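Local coordinates for branched-chain alpha-ketoacid decarboxylase (PDB 2VBF), which probably decarboxylates branched-chain and aromatic alpha-keto acids to aldehydes, using thiamine diphosphate and a magnesium ion as cofactors, at residues 82-87 with 419-424; 233-238 with 259-264; 265-270 with 415-420; 391-396 with 442-447. One frame throughout, in Å; residues are numbered along the deposited sequence.

Contact 1 of 4, residues 82-87 with 419-424; sequences YARTKK and IGQPLW
Arg-84 reaches from the last turns of helix 72-86 to the chain leaving strand 417-419, touching Ile-419, Gly-420 and Gln-421 in succession. Its CB already stands near Ile-419 CD1. With CG anti to the carbonyl carbon (chi1 -72°) and the chain extended as far as NE, the side chain passes obliquely over the isoleucine, and Arg-84 CD packs 3.8 Å from Ile-419 CG2. At the tip the guanidinium is shared out among several partners. NE is paired with Asp-80, one helical turn back. Arg-84 NH1 donates to Gly-420 O over 3.0 Å, a bent bond (136° at the hydrogen) whose donor stands above the carbonyl plane. Arg-84 NH2 lies 3.9 Å from Gln-421 CG, forms a salt bridge to Glu-112 and donates to a water at the guanidinium edge; that water also accepts from Gln-421 NE2, while Gln-421 OE1 takes the backbone N-H of Ser-426. Beside this, Thr-85 OG1 comes 4.4 Å from Ile-419 CD1 and bonds to Ser-437. The arginine ties the cofactor-binding N-terminal domain to the C-terminal one, joining the end of helix 72-86 to the loop after strand 417-419, while Thr-85 and Ile-419 pack on helix 430-440.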
loop_
_atom_site.group_PDB
_atom_site.type_symbol
_atom_site.label_atom_id
_atom_site.label_comp_id
_atom_site.label_asym_id
_atom_site.label_seq_id
_atom_site.Cartn_x
_atom_site.Cartn_y
_atom_site.Cartn_z
ATOM N N TYR A 82 -2.886 0.272 -17.379
ATOM C CA TYR A 82 -2.133 0.384 -18.627
ATOM C C TYR A 82 -2.094 -0.963 -19.345
ATOM O O TYR A 82 -2.291 -1.020 -20.561
ATOM C CB TYR A 82 -0.730 0.864 -18.307
ATOM C CG TYR A 82 0.189 1.199 -19.469
ATOM C CD1 TYR A 82 0.333 2.505 -19.914
ATOM C CD2 TYR A 82 0.978 0.221 -20.059
ATOM C CE1 TYR A 82 1.222 2.834 -20.947
ATOM C CE2 TYR A 82 1.861 0.532 -21.092
ATOM C CZ TYR A 82 1.984 1.842 -21.534
ATOM O OH TYR A 82 2.887 2.156 -22.561
ATOM N N ALA A 83 -1.877 -2.044 -18.589
ATOM C CA ALA A 83 -1.814 -3.391 -19.169
ATOM C C ALA A 83 -3.142 -3.791 -19.799
ATOM O O ALA A 83 -3.165 -4.424 -20.855
ATOM C CB ALA A 83 -1.389 -4.420 -18.119
ATOM N N ARG A 84 -4.249 -3.431 -19.151
ATOM C CA ARG A 84 -5.569 -3.734 -19.691
ATOM C C ARG A 84 -5.793 -3.159 -21.096
ATOM O O ARG A 84 -6.561 -3.717 -21.866
ATOM C CB ARG A 84 -6.667 -3.270 -18.745
ATOM C CG ARG A 84 -6.727 -4.141 -17.516
ATOM C CD ARG A 84 -7.688 -3.587 -16.490
ATOM N NE ARG A 84 -7.692 -4.361 -15.248
ATOM C CZ ARG A 84 -8.746 -4.976 -14.730
ATOM N NH1 ARG A 84 -9.892 -5.018 -15.370
ATOM N NH2 ARG A 84 -8.637 -5.584 -13.556
ATOM N N THR A 85 -5.128 -2.048 -21.403
ATOM C CA THR A 85 -5.313 -1.353 -22.664
ATOM C C THR A 85 -4.151 -1.555 -23.643
ATOM O O THR A 85 -4.386 -1.834 -24.833
ATOM C CB THR A 85 -5.588 0.131 -22.389
ATOM O OG1 THR A 85 -6.904 0.240 -21.832
ATOM C CG2 THR A 85 -5.528 0.965 -23.670
ATOM N N LYS A 86 -2.925 -1.429 -23.137
ATOM C CA LYS A 86 -1.693 -1.602 -23.932
ATOM C C LYS A 86 -1.352 -3.074 -24.158
ATOM O O LYS A 86 -0.646 -3.407 -25.122
ATOM C CB LYS A 86 -0.512 -0.899 -23.245
ATOM C CG LYS A 86 0.606 -0.441 -24.196
ATOM C CD LYS A 86 0.256 0.909 -24.824
ATOM C CE LYS A 86 1.364 1.448 -25.703
ATOM N NZ LYS A 86 0.927 2.686 -26.379
ATOM N N LYS A 87 -1.845 -3.942 -23.263
ATOM C CA LYS A 87 -1.669 -5.407 -23.320
ATOM C C LYS A 87 -0.272 -5.868 -22.844
ATOM O O LYS A 87 0.114 -7.037 -22.988
ATOM C CB LYS A 87 -2.060 -5.967 -24.711
ATOM C CG LYS A 87 -3.454 -5.517 -25.190
ATOM C CD LYS A 87 -4.558 -5.850 -24.181
ATOM C CE LYS A 87 -5.925 -5.377 -24.648
ATOM N NZ LYS A 87 -6.978 -5.787 -23.703
ATOM N N ILE A 419 -13.335 -0.927 -17.767
ATOM C CA ILE A 419 -12.417 -1.445 -16.778
ATOM C C ILE A 419 -13.133 -1.471 -15.414
ATOM O O ILE A 419 -13.608 -0.448 -14.919
ATOM C CB ILE A 419 -11.132 -0.635 -16.694
ATOM C CG1 ILE A 419 -10.323 -0.792 -17.983
ATOM C CG2 ILE A 419 -10.329 -1.080 -15.449
ATOM C CD1 ILE A 419 -9.030 0.043 -18.025
ATOM N N GLY A 420 -13.246 -2.675 -14.871
ATOM C CA GLY A 420 -13.735 -2.922 -13.521
ATOM C C GLY A 420 -12.973 -4.124 -12.971
ATOM O O GLY A 420 -12.414 -4.918 -13.727
ATOM N N GLN A 421 -12.954 -4.256 -11.651
ATOM C CA GLN A 421 -12.104 -5.244 -10.981
ATOM C C GLN A 421 -12.948 -6.065 -10.002
ATOM O O GLN A 421 -12.719 -6.030 -8.800
ATOM C CB GLN A 421 -10.971 -4.512 -10.261
ATOM C CG GLN A 421 -9.788 -5.370 -9.850
ATOM C CD GLN A 421 -8.859 -4.659 -8.890
ATOM O OE1 GLN A 421 -9.311 -3.963 -7.967
ATOM N NE2 GLN A 421 -7.556 -4.823 -9.091
ATOM N N PRO A 422 -13.936 -6.814 -10.513
ATOM C CA PRO A 422 -14.883 -7.492 -9.608
ATOM C C PRO A 422 -14.361 -8.689 -8.819
ATOM O O PRO A 422 -14.961 -9.040 -7.796
ATOM C CB PRO A 422 -15.996 -7.947 -10.555
ATOM C CG PRO A 422 -15.328 -8.093 -11.882
ATOM C CD PRO A 422 -14.275 -7.043 -11.929
ATOM N N LEU A 423 -13.302 -9.341 -9.298
ATOM C CA LEU A 423 -12.712 -10.458 -8.552
ATOM C C LEU A 423 -11.823 -9.934 -7.409
ATOM O O LEU A 423 -12.064 -10.220 -6.234
ATOM C CB LEU A 423 -11.905 -11.390 -9.470
ATOM C CG LEU A 423 -11.081 -12.452 -8.727
ATOM C CD1 LEU A 423 -11.972 -13.313 -7.789
ATOM C CD2 LEU A 423 -10.305 -13.340 -9.712
ATOM N N TRP A 424 -10.781 -9.179 -7.747
ATOM C CA TRP A 424 -9.879 -8.705 -6.712
ATOM C C TRP A 424 -10.571 -7.630 -5.869
ATOM O O TRP A 424 -10.563 -7.705 -4.641
ATOM C CB TRP A 424 -8.538 -8.243 -7.276
ATOM C CG TRP A 424 -7.488 -8.044 -6.210
ATOM C CD1 TRP A 424 -6.786 -6.898 -5.961
ATOM C CD2 TRP A 424 -7.041 -9.004 -5.234
ATOM N NE1 TRP A 424 -5.915 -7.087 -4.910
ATOM C CE2 TRP A 424 -6.053 -8.370 -4.443
ATOM C CE3 TRP A 424 -7.359 -10.346 -4.976
ATOM C CZ2 TRP A 424 -5.400 -9.030 -3.393
ATOM C CZ3 TRP A 424 -6.709 -10.999 -3.946
ATOM C CH2 TRP A 424 -5.758 -10.340 -3.156
HETATM O O HOH W 1 -6.580 -6.161 -11.547
#

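Contact 2 of 4, residues 233-238 with 259-264; sequences VIAGHE and ITTLNF
Strands 233-235 and 259-261 run parallel, 4.7 Å apart at their closest and inclined by 30°, with Thr-260 N donating to Val-233 O (2.9 Å) and Thr-260 O accepting from Ala-235 N. They are neighbours in the sheet of the central domain, and the chain between them, mostly helical, makes a beta-alpha-beta crossover. On one face Ile-259 CD1 packs 3.9 Å from Val-233 CG1 and also meets Ala-235 CB, in a patch that helix 245-255 covers. On the other, Ile-234 and Thr-260 lie side by side and point the same way, CG1 against CG2, and Thr-260 OG1 turns to Gly-278 O of the next strand. Past the strands the two segments part, and a water accepts from Leu-262 N and donates to Phe-264 O; its very short approach to Ala-235 O is doubtful. Beyond it the rings of His-237 and Phe-264 form an offset stack, centroids 3.9 Å apart and planes 9° from parallel. Chi1 of 70° sets His-237 CG between its backbone N and carbonyl carbon, and this swings the imidazole over the phenyl ring, with Glu-238 CG against the imidazole's far face. An alanine at His-237 would lose this stack and is likely to leave one face of Phe-264 without its cover. A second water lies in the imidazole plane, 2.9 Å from His-237 ND1, and donates to Phe-264 O.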
loop_
_atom_site.group_PDB
_atom_site.type_symbol
_atom_site.label_atom_id
_atom_site.label_comp_id
_atom_site.label_asym_id
_atom_site.label_seq_id
_atom_site.Cartn_x
_atom_site.Cartn_y
_atom_site.Cartn_z
ATOM N N VAL A 233 -22.370 -17.640 -26.902
ATOM C CA VAL A 233 -20.969 -17.471 -26.543
ATOM C C VAL A 233 -20.920 -16.621 -25.279
ATOM O O VAL A 233 -21.657 -15.644 -25.152
ATOM C CB VAL A 233 -20.181 -16.767 -27.662
ATOM C CG1 VAL A 233 -18.687 -16.643 -27.287
ATOM C CG2 VAL A 233 -20.346 -17.517 -28.971
ATOM N N ILE A 234 -20.083 -17.011 -24.323
ATOM C CA ILE A 234 -19.831 -16.175 -23.158
ATOM C C ILE A 234 -18.334 -15.837 -23.162
ATOM O O ILE A 234 -17.494 -16.739 -23.103
ATOM C CB ILE A 234 -20.232 -16.869 -21.821
ATOM C CG1 ILE A 234 -21.647 -17.458 -21.904
ATOM C CG2 ILE A 234 -20.095 -15.879 -20.647
ATOM C CD1 ILE A 234 -22.114 -18.142 -20.618
ATOM N N ALA A 235 -18.000 -14.549 -23.270
ATOM C CA ALA A 235 -16.603 -14.101 -23.267
ATOM C C ALA A 235 -16.259 -13.501 -21.900
ATOM O O ALA A 235 -17.102 -12.866 -21.265
ATOM C CB ALA A 235 -16.347 -13.098 -24.373
ATOM N N GLY A 236 -15.023 -13.715 -21.454
ATOM C CA GLY A 236 -14.582 -13.257 -20.144
ATOM C C GLY A 236 -13.240 -12.553 -20.152
ATOM O O GLY A 236 -12.695 -12.217 -21.210
ATOM N N HIS A 237 -12.710 -12.351 -18.945
ATOM C CA HIS A 237 -11.587 -11.461 -18.736
ATOM C C HIS A 237 -10.319 -11.959 -19.407
ATOM O O HIS A 237 -9.480 -11.154 -19.753
ATOM C CB HIS A 237 -11.337 -11.222 -17.238
ATOM C CG HIS A 237 -10.799 -12.417 -16.517
ATOM N ND1 HIS A 237 -11.580 -13.510 -16.214
ATOM C CD2 HIS A 237 -9.557 -12.698 -16.054
ATOM C CE1 HIS A 237 -10.848 -14.406 -15.582
ATOM N NE2 HIS A 237 -9.614 -13.940 -15.472
ATOM N N GLU A 238 -10.167 -13.268 -19.590
ATOM C CA GLU A 238 -8.922 -13.783 -20.174
ATOM C C GLU A 238 -8.791 -13.391 -21.653
ATOM O O GLU A 238 -7.682 -13.326 -22.189
ATOM C CB GLU A 238 -8.779 -15.292 -19.945
ATOM C CG GLU A 238 -8.781 -15.679 -18.468
ATOM C CD GLU A 238 -8.569 -17.166 -18.216
ATOM O OE1 GLU A 238 -8.881 -17.993 -19.103
ATOM O OE2 GLU A 238 -8.063 -17.503 -17.124
ATOM N N ILE A 259 -24.073 -13.488 -28.077
ATOM C CA ILE A 259 -22.965 -13.376 -27.124
ATOM C C ILE A 259 -23.323 -12.521 -25.911
ATOM O O ILE A 259 -24.026 -11.510 -26.008
ATOM C CB ILE A 259 -21.662 -12.830 -27.795
ATOM C CG1 ILE A 259 -20.494 -12.789 -26.784
ATOM C CG2 ILE A 259 -21.888 -11.439 -28.396
ATOM C CD1 ILE A 259 -19.123 -12.813 -27.414
ATOM N N THR A 260 -22.824 -12.976 -24.768
ATOM C CA THR A 260 -22.924 -12.264 -23.511
ATOM C C THR A 260 -21.534 -12.258 -22.865
ATOM O O THR A 260 -20.648 -12.998 -23.287
ATOM C CB THR A 260 -23.994 -12.926 -22.594
ATOM O OG1 THR A 260 -24.172 -12.152 -21.405
ATOM C CG2 THR A 260 -23.645 -14.377 -22.249
ATOM N N THR A 261 -21.337 -11.369 -21.896
ATOM C CA THR A 261 -20.189 -11.427 -20.999
ATOM C C THR A 261 -20.694 -11.321 -19.568
ATOM O O THR A 261 -21.817 -10.867 -19.312
ATOM C CB THR A 261 -19.148 -10.294 -21.255
ATOM O OG1 THR A 261 -19.631 -9.050 -20.728
ATOM C CG2 THR A 261 -18.853 -10.137 -22.749
ATOM N N LEU A 262 -19.863 -11.747 -18.630
ATOM C CA LEU A 262 -20.091 -11.419 -17.223
ATOM C C LEU A 262 -19.650 -9.969 -17.029
ATOM O O LEU A 262 -19.077 -9.348 -17.936
ATOM C CB LEU A 262 -19.274 -12.342 -16.310
ATOM C CG LEU A 262 -19.387 -13.854 -16.516
ATOM C CD1 LEU A 262 -18.585 -14.566 -15.434
ATOM C CD2 LEU A 262 -20.828 -14.314 -16.512
ATOM N N ASN A 263 -19.865 -9.422 -15.837
ATOM C CA ASN A 263 -19.283 -8.118 -15.522
ATOM C C ASN A 263 -17.760 -8.221 -15.267
ATOM O O ASN A 263 -17.064 -7.205 -15.266
ATOM C CB ASN A 263 -20.036 -7.422 -14.381
ATOM C CG ASN A 263 -19.962 -8.174 -13.060
ATOM O OD1 ASN A 263 -18.952 -8.810 -12.739
ATOM N ND2 ASN A 263 -21.030 -8.081 -12.276
ATOM N N PHE A 264 -17.276 -9.453 -15.078
ATOM C CA PHE A 264 -15.847 -9.784 -14.970
ATOM C C PHE A 264 -15.430 -10.161 -16.386
ATOM O O PHE A 264 -15.699 -11.265 -16.848
ATOM C CB PHE A 264 -15.669 -10.965 -14.014
ATOM C CG PHE A 264 -14.237 -11.386 -13.736
ATOM C CD1 PHE A 264 -13.154 -10.528 -13.896
ATOM C CD2 PHE A 264 -14.006 -12.656 -13.224
ATOM C CE1 PHE A 264 -11.850 -10.955 -13.572
ATOM C CE2 PHE A 264 -12.724 -13.097 -12.904
ATOM C CZ PHE A 264 -11.643 -12.251 -13.084
HETATM O O HOH W 2 -17.352 -12.640 -18.844
HETATM O O HOH W 3 -14.422 -13.838 -16.715
#

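Contact 3 of 4, residues 265-270 with 415-420; sequences GKSAVD and NSRFIG
Ser-267 and Asp-270 each present a side-chain oxygen to a backbone N-H of segment 415-420, docking a type II beta turn (Gly-265 to Ala-268) of the central domain on strand 417-419, an outermost strand of the parallel sheet in the C-terminal thiamine diphosphate domain. Ser-267 OG works in both directions. It accepts from Phe-418 N over 3.0 Å and gives its proton to Lys-266 O, 2.6 Å away and on a lone pair of that carbonyl. The chi1 of 81° keeps the hydroxyl close over its own backbone, where both partners can be met. Asp-270 OD2 accepts from Asn-415 N at 2.7 Å, approached on the syn side, and Asp-270 OD1 bonds to Ser-272. The turn is closed by Ala-268 N donating to Gly-265 O, and the positive phi of Gly-265 (103°) would jam a beta-carbon against the preceding carbonyl. One water accepts from Gly-265 N, and another lies within hydrogen-bonding distance of Lys-266 O and Phe-418 O. Lys-266 spends its length on Phe-418: the extended chain lies across one face of the ring, then bends at its last torsion, which brings NZ to Glu-271 and to the carbonyls of Ser-408 and Ile-410. These oxygens hold the ammonium, and any cation-pi attraction is at most weak. The methylene does the touching, Lys-266 CD sitting 3.6 Å from the Phe-418 ring centroid and 13° off its normal.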
loop_
_atom_site.group_PDB
_atom_site.type_symbol
_atom_site.label_atom_id
_atom_site.label_comp_id
_atom_site.label_asym_id
_atom_site.label_seq_id
_atom_site.Cartn_x
_atom_site.Cartn_y
_atom_site.Cartn_z
ATOM N N GLY A 265 -14.799 -9.212 -17.063
ATOM C CA GLY A 265 -14.536 -9.313 -18.479
ATOM C C GLY A 265 -15.463 -8.478 -19.347
ATOM O O GLY A 265 -15.496 -8.680 -20.555
ATOM N N LYS A 266 -16.189 -7.517 -18.762
ATOM C CA LYS A 266 -17.026 -6.627 -19.556
ATOM C C LYS A 266 -16.158 -5.904 -20.591
ATOM O O LYS A 266 -15.092 -5.402 -20.254
ATOM C CB LYS A 266 -17.749 -5.612 -18.672
ATOM C CG LYS A 266 -18.674 -4.670 -19.436
ATOM C CD LYS A 266 -19.501 -3.803 -18.495
ATOM C CE LYS A 266 -20.325 -2.784 -19.252
ATOM N NZ LYS A 266 -21.550 -3.386 -19.894
ATOM N N SER A 267 -16.644 -5.886 -21.831
ATOM C CA SER A 267 -15.956 -5.353 -23.020
ATOM C C SER A 267 -14.939 -6.334 -23.623
ATOM O O SER A 267 -14.152 -5.948 -24.492
ATOM C CB SER A 267 -15.350 -3.942 -22.809
ATOM O OG SER A 267 -14.096 -3.944 -22.141
ATOM N N ALA A 268 -14.997 -7.602 -23.198
ATOM C CA ALA A 268 -14.272 -8.692 -23.873
ATOM C C ALA A 268 -14.700 -8.810 -25.345
ATOM O O ALA A 268 -13.995 -9.391 -26.153
ATOM C CB ALA A 268 -14.502 -10.011 -23.163
ATOM N N VAL A 269 -15.888 -8.306 -25.645
ATOM C CA VAL A 269 -16.364 -8.105 -27.012
ATOM C C VAL A 269 -16.973 -6.715 -27.112
ATOM O O VAL A 269 -17.318 -6.117 -26.097
ATOM C CB VAL A 269 -17.406 -9.157 -27.419
ATOM C CG1 VAL A 269 -16.788 -10.551 -27.329
ATOM C CG2 VAL A 269 -18.690 -9.016 -26.588
ATOM N N ASP A 270 -17.125 -6.220 -28.331
ATOM C CA ASP A 270 -17.767 -4.932 -28.582
ATOM C C ASP A 270 -19.265 -5.069 -28.333
ATOM O O ASP A 270 -19.930 -5.889 -28.968
ATOM C CB ASP A 270 -17.520 -4.495 -30.030
ATOM C CG ASP A 270 -17.849 -3.031 -30.264
ATOM O OD1 ASP A 270 -18.980 -2.609 -29.960
ATOM O OD2 ASP A 270 -16.951 -2.305 -30.746
ATOM N N ASN A 415 -16.582 0.377 -30.355
ATOM C CA ASN A 415 -15.173 0.565 -29.991
ATOM C C ASN A 415 -14.953 1.139 -28.586
ATOM O O ASN A 415 -13.907 1.725 -28.289
ATOM C CB ASN A 415 -14.452 1.427 -31.034
ATOM C CG ASN A 415 -12.947 1.349 -30.914
ATOM O OD1 ASN A 415 -12.367 0.271 -30.805
ATOM N ND2 ASN A 415 -12.302 2.505 -30.908
ATOM N N SER A 416 -15.931 0.943 -27.719
ATOM C CA SER A 416 -15.811 1.382 -26.341
ATOM C C SER A 416 -15.427 0.225 -25.430
ATOM O O SER A 416 -15.734 -0.949 -25.704
ATOM C CB SER A 416 -17.099 2.054 -25.883
ATOM O OG SER A 416 -17.221 3.328 -26.496
ATOM N N ARG A 417 -14.749 0.569 -24.338
ATOM C CA ARG A 417 -14.240 -0.421 -23.412
ATOM C C ARG A 417 -14.651 -0.112 -21.980
ATOM O O ARG A 417 -15.168 0.963 -21.690
ATOM C CB ARG A 417 -12.741 -0.501 -23.555
ATOM C CG ARG A 417 -12.376 -0.973 -24.941
ATOM C CD ARG A 417 -10.958 -1.407 -25.028
ATOM N NE ARG A 417 -10.021 -0.285 -25.094
ATOM C CZ ARG A 417 -9.822 0.485 -26.167
ATOM N NH1 ARG A 417 -10.535 0.304 -27.274
ATOM N NH2 ARG A 417 -8.918 1.462 -26.122
ATOM N N PHE A 418 -14.421 -1.092 -21.117
ATOM C CA PHE A 418 -14.776 -1.018 -19.707
ATOM C C PHE A 418 -13.609 -1.572 -18.897
ATOM O O PHE A 418 -12.968 -2.557 -19.290
ATOM C CB PHE A 418 -16.033 -1.848 -19.475
ATOM C CG PHE A 418 -16.634 -1.699 -18.112
ATOM C CD1 PHE A 418 -17.633 -0.765 -17.881
ATOM C CD2 PHE A 418 -16.228 -2.521 -17.061
ATOM C CE1 PHE A 418 -18.217 -0.643 -16.615
ATOM C CE2 PHE A 418 -16.805 -2.400 -15.807
ATOM C CZ PHE A 418 -17.801 -1.458 -15.586
ATOM N N ILE A 419 -13.335 -0.927 -17.767
ATOM C CA ILE A 419 -12.417 -1.445 -16.778
ATOM C C ILE A 419 -13.133 -1.471 -15.414
ATOM O O ILE A 419 -13.608 -0.448 -14.919
ATOM C CB ILE A 419 -11.132 -0.635 -16.694
ATOM C CG1 ILE A 419 -10.323 -0.792 -17.983
ATOM C CG2 ILE A 419 -10.329 -1.080 -15.449
ATOM C CD1 ILE A 419 -9.030 0.043 -18.025
ATOM N N GLY A 420 -13.246 -2.675 -14.871
ATOM C CA GLY A 420 -13.735 -2.922 -13.521
ATOM C C GLY A 420 -12.973 -4.124 -12.971
ATOM O O GLY A 420 -12.414 -4.918 -13.727
HETATM O O HOH W 4 -14.047 -6.861 -15.795
HETATM O O HOH W 5 -13.575 -5.089 -17.790
#

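Contact 4 of 4, residues 391-396 with 442-447; sequences QSNETI and KESRHL
Thr-395 packs over one face of the His-446 ring, on the neighbouring parallel strand, in the tight part of this contact. Strands 394-396 and 445-447 approach to 4.6 Å, and Thr-395 bonds with both backbone groups: its N donates to Arg-445 O and its O accepts from Leu-447 N (2.8 Å). Thr-395 CB sits 3.5 Å from the His-446 ring centroid and 10° off the normal. Both ring nitrogens are bonded, since His-446 ND1 donates in the ring plane to Ser-444 O (2.7 Å) and NE2 bonds to Ser-437 of helix 430-440. A leucine in place of His-446 would probably leave Ser-444 O without this donor and Thr-395 without a flat face to rest on. On the sheet's other face, Leu-447 CD1 packs against the carboxylate of Glu-394, whose OE2 is taken by Gln-536. Toward Asn-393 and Glu-443, on the more solvent-exposed side, the pairing slackens. Arg-445 N makes only a weak bond to Asn-393 O, at 3.4 Å, and a water wedged there donates to Asn-393 O and Glu-443 O. Another donates to Asn-393 OD1 and accepts from Ser-444 OG, which also stands 2.8 Å from Thr-395 OG1. The pairing is that of two adjacent strands in the parallel alpha/beta sheet of the C-terminal thiamine diphosphate domain, with waters at their N-terminal ends.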
loop_
_atom_site.group_PDB
_atom_site.type_symbol
_atom_site.label_atom_id
_atom_site.label_comp_id
_atom_site.label_asym_id
_atom_site.label_seq_id
_atom_site.Cartn_x
_atom_site.Cartn_y
_atom_site.Cartn_z
ATOM N N GLN A 391 -20.231 7.922 -25.478
ATOM C CA GLN A 391 -19.996 7.893 -26.918
ATOM C C GLN A 391 -19.156 6.684 -27.339
ATOM O O GLN A 391 -18.645 5.931 -26.505
ATOM C CB GLN A 391 -19.264 9.180 -27.336
ATOM C CG GLN A 391 -20.051 10.455 -27.054
ATOM C CD GLN A 391 -19.251 11.733 -27.277
ATOM O OE1 GLN A 391 -18.102 11.706 -27.722
ATOM N NE2 GLN A 391 -19.872 12.871 -26.972
ATOM N N SER A 392 -19.029 6.501 -28.648
ATOM C CA SER A 392 -18.084 5.534 -29.202
ATOM C C SER A 392 -16.638 5.928 -28.874
ATOM O O SER A 392 -16.350 7.099 -28.580
ATOM C CB SER A 392 -18.255 5.448 -30.718
ATOM O OG SER A 392 -18.004 6.708 -31.314
ATOM N N ASN A 393 -15.733 4.952 -28.941
ATOM C CA ASN A 393 -14.308 5.140 -28.653
ATOM C C ASN A 393 -14.049 5.782 -27.282
ATOM O O ASN A 393 -13.209 6.672 -27.149
ATOM C CB ASN A 393 -13.620 5.953 -29.768
ATOM C CG ASN A 393 -12.070 5.838 -29.740
ATOM O OD1 ASN A 393 -11.494 4.802 -29.362
ATOM N ND2 ASN A 393 -11.402 6.905 -30.164
ATOM N N GLU A 394 -14.791 5.342 -26.276
ATOM C CA GLU A 394 -14.531 5.736 -24.881
ATOM C C GLU A 394 -14.215 4.522 -24.038
ATOM O O GLU A 394 -14.554 3.400 -24.406
ATOM C CB GLU A 394 -15.749 6.421 -24.266
ATOM C CG GLU A 394 -16.066 7.768 -24.854
ATOM C CD GLU A 394 -17.263 8.431 -24.191
ATOM O OE1 GLU A 394 -18.181 7.731 -23.705
ATOM O OE2 GLU A 394 -17.297 9.655 -24.172
ATOM N N THR A 395 -13.564 4.764 -22.903
ATOM C CA THR A 395 -13.317 3.725 -21.912
ATOM C C THR A 395 -13.997 4.159 -20.613
ATOM O O THR A 395 -13.714 5.256 -20.101
ATOM C CB THR A 395 -11.802 3.462 -21.707
ATOM O OG1 THR A 395 -11.215 3.033 -22.945
ATOM C CG2 THR A 395 -11.578 2.367 -20.656
ATOM N N ILE A 396 -14.912 3.321 -20.124
ATOM C CA ILE A 396 -15.590 3.545 -18.841
ATOM C C ILE A 396 -14.853 2.760 -17.764
ATOM O O ILE A 396 -14.639 1.557 -17.903
ATOM C CB ILE A 396 -17.077 3.133 -18.878
ATOM C CG1 ILE A 396 -17.886 4.110 -19.753
ATOM C CG2 ILE A 396 -17.658 3.098 -17.463
ATOM C CD1 ILE A 396 -19.411 3.905 -19.692
ATOM N N LYS A 442 -4.320 7.222 -25.733
ATOM C CA LYS A 442 -4.715 8.622 -25.620
ATOM C C LYS A 442 -5.838 9.002 -26.591
ATOM O O LYS A 442 -6.408 10.081 -26.475
ATOM C CB LYS A 442 -3.506 9.547 -25.798
ATOM C CG LYS A 442 -2.978 9.638 -27.209
ATOM N N GLU A 443 -6.174 8.108 -27.517
ATOM C CA GLU A 443 -7.287 8.319 -28.442
ATOM C C GLU A 443 -8.638 7.837 -27.907
ATOM O O GLU A 443 -9.677 8.093 -28.531
ATOM C CB GLU A 443 -7.006 7.651 -29.796
ATOM C CG GLU A 443 -5.643 7.992 -30.415
ATOM C CD GLU A 443 -5.460 9.470 -30.706
ATOM O OE1 GLU A 443 -6.467 10.192 -30.874
ATOM O OE2 GLU A 443 -4.296 9.914 -30.778
ATOM N N SER A 444 -8.640 7.143 -26.766
ATOM C CA SER A 444 -9.880 6.644 -26.168
ATOM C C SER A 444 -10.149 7.467 -24.919
ATOM O O SER A 444 -9.395 7.373 -23.959
ATOM C CB SER A 444 -9.777 5.153 -25.818
ATOM O OG SER A 444 -10.969 4.706 -25.192
ATOM N N ARG A 445 -11.201 8.287 -24.950
ATOM C CA ARG A 445 -11.534 9.179 -23.830
ATOM C C ARG A 445 -12.013 8.340 -22.656
ATOM O O ARG A 445 -13.002 7.628 -22.764
ATOM C CB ARG A 445 -12.619 10.202 -24.199
ATOM C CG ARG A 445 -12.822 11.350 -23.170
ATOM C CD ARG A 445 -11.996 12.554 -23.552
ATOM N NE ARG A 445 -11.880 13.596 -22.527
ATOM C CZ ARG A 445 -12.542 14.755 -22.523
ATOM N NH1 ARG A 445 -13.452 15.030 -23.455
ATOM N NH2 ARG A 445 -12.307 15.647 -21.567
ATOM N N HIS A 446 -11.317 8.470 -21.534
ATOM C CA HIS A 446 -11.666 7.761 -20.316
ATOM C C HIS A 446 -12.628 8.542 -19.437
ATOM O O HIS A 446 -12.404 9.732 -19.144
ATOM C CB HIS A 446 -10.410 7.384 -19.539
ATOM C CG HIS A 446 -9.666 6.239 -20.150
ATOM N ND1 HIS A 446 -9.252 6.246 -21.470
ATOM C CD2 HIS A 446 -9.264 5.053 -19.633
ATOM C CE1 HIS A 446 -8.623 5.111 -21.732
ATOM N NE2 HIS A 446 -8.631 4.363 -20.640
ATOM N N LEU A 447 -13.684 7.849 -19.036
ATOM C CA LEU A 447 -14.667 8.324 -18.088
ATOM C C LEU A 447 -14.557 7.454 -16.836
ATOM O O LEU A 447 -14.781 6.244 -16.901
ATOM C CB LEU A 447 -16.071 8.208 -18.681
ATOM C CG LEU A 447 -16.485 9.301 -19.683
ATOM C CD1 LEU A 447 -15.666 9.258 -20.969
ATOM C CD2 LEU A 447 -17.956 9.169 -19.982
HETATM O O HOH W 6 -11.935 3.095 -27.170
HETATM O O HOH W 7 -12.387 9.260 -27.603
#

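Segment 419-424 and its run-in 415-420 connect most of the set: contacts 1 and 3 share Ile-419 and Gly-420, one bringing in the N-terminal domain and the other the central domain. Contact 4 continues the same sheet, with Arg-417 N 2.8 Å from Glu-394 O and Ile-419 N 2.8 Å from Ile-396 O. Contact 2 reaches contact 3 through Ile-259 CD1 and Val-269 CG1, and contact 1 where Leu-423 CB packs 3.7 Å from Phe-264 CZ; it does not touch contact 4. The Gln-421 side chain of contact 1 lies about 7 Å from thiamine diphosphate, against about 13 Å for Phe-418 and about 14 Å for Ile-396.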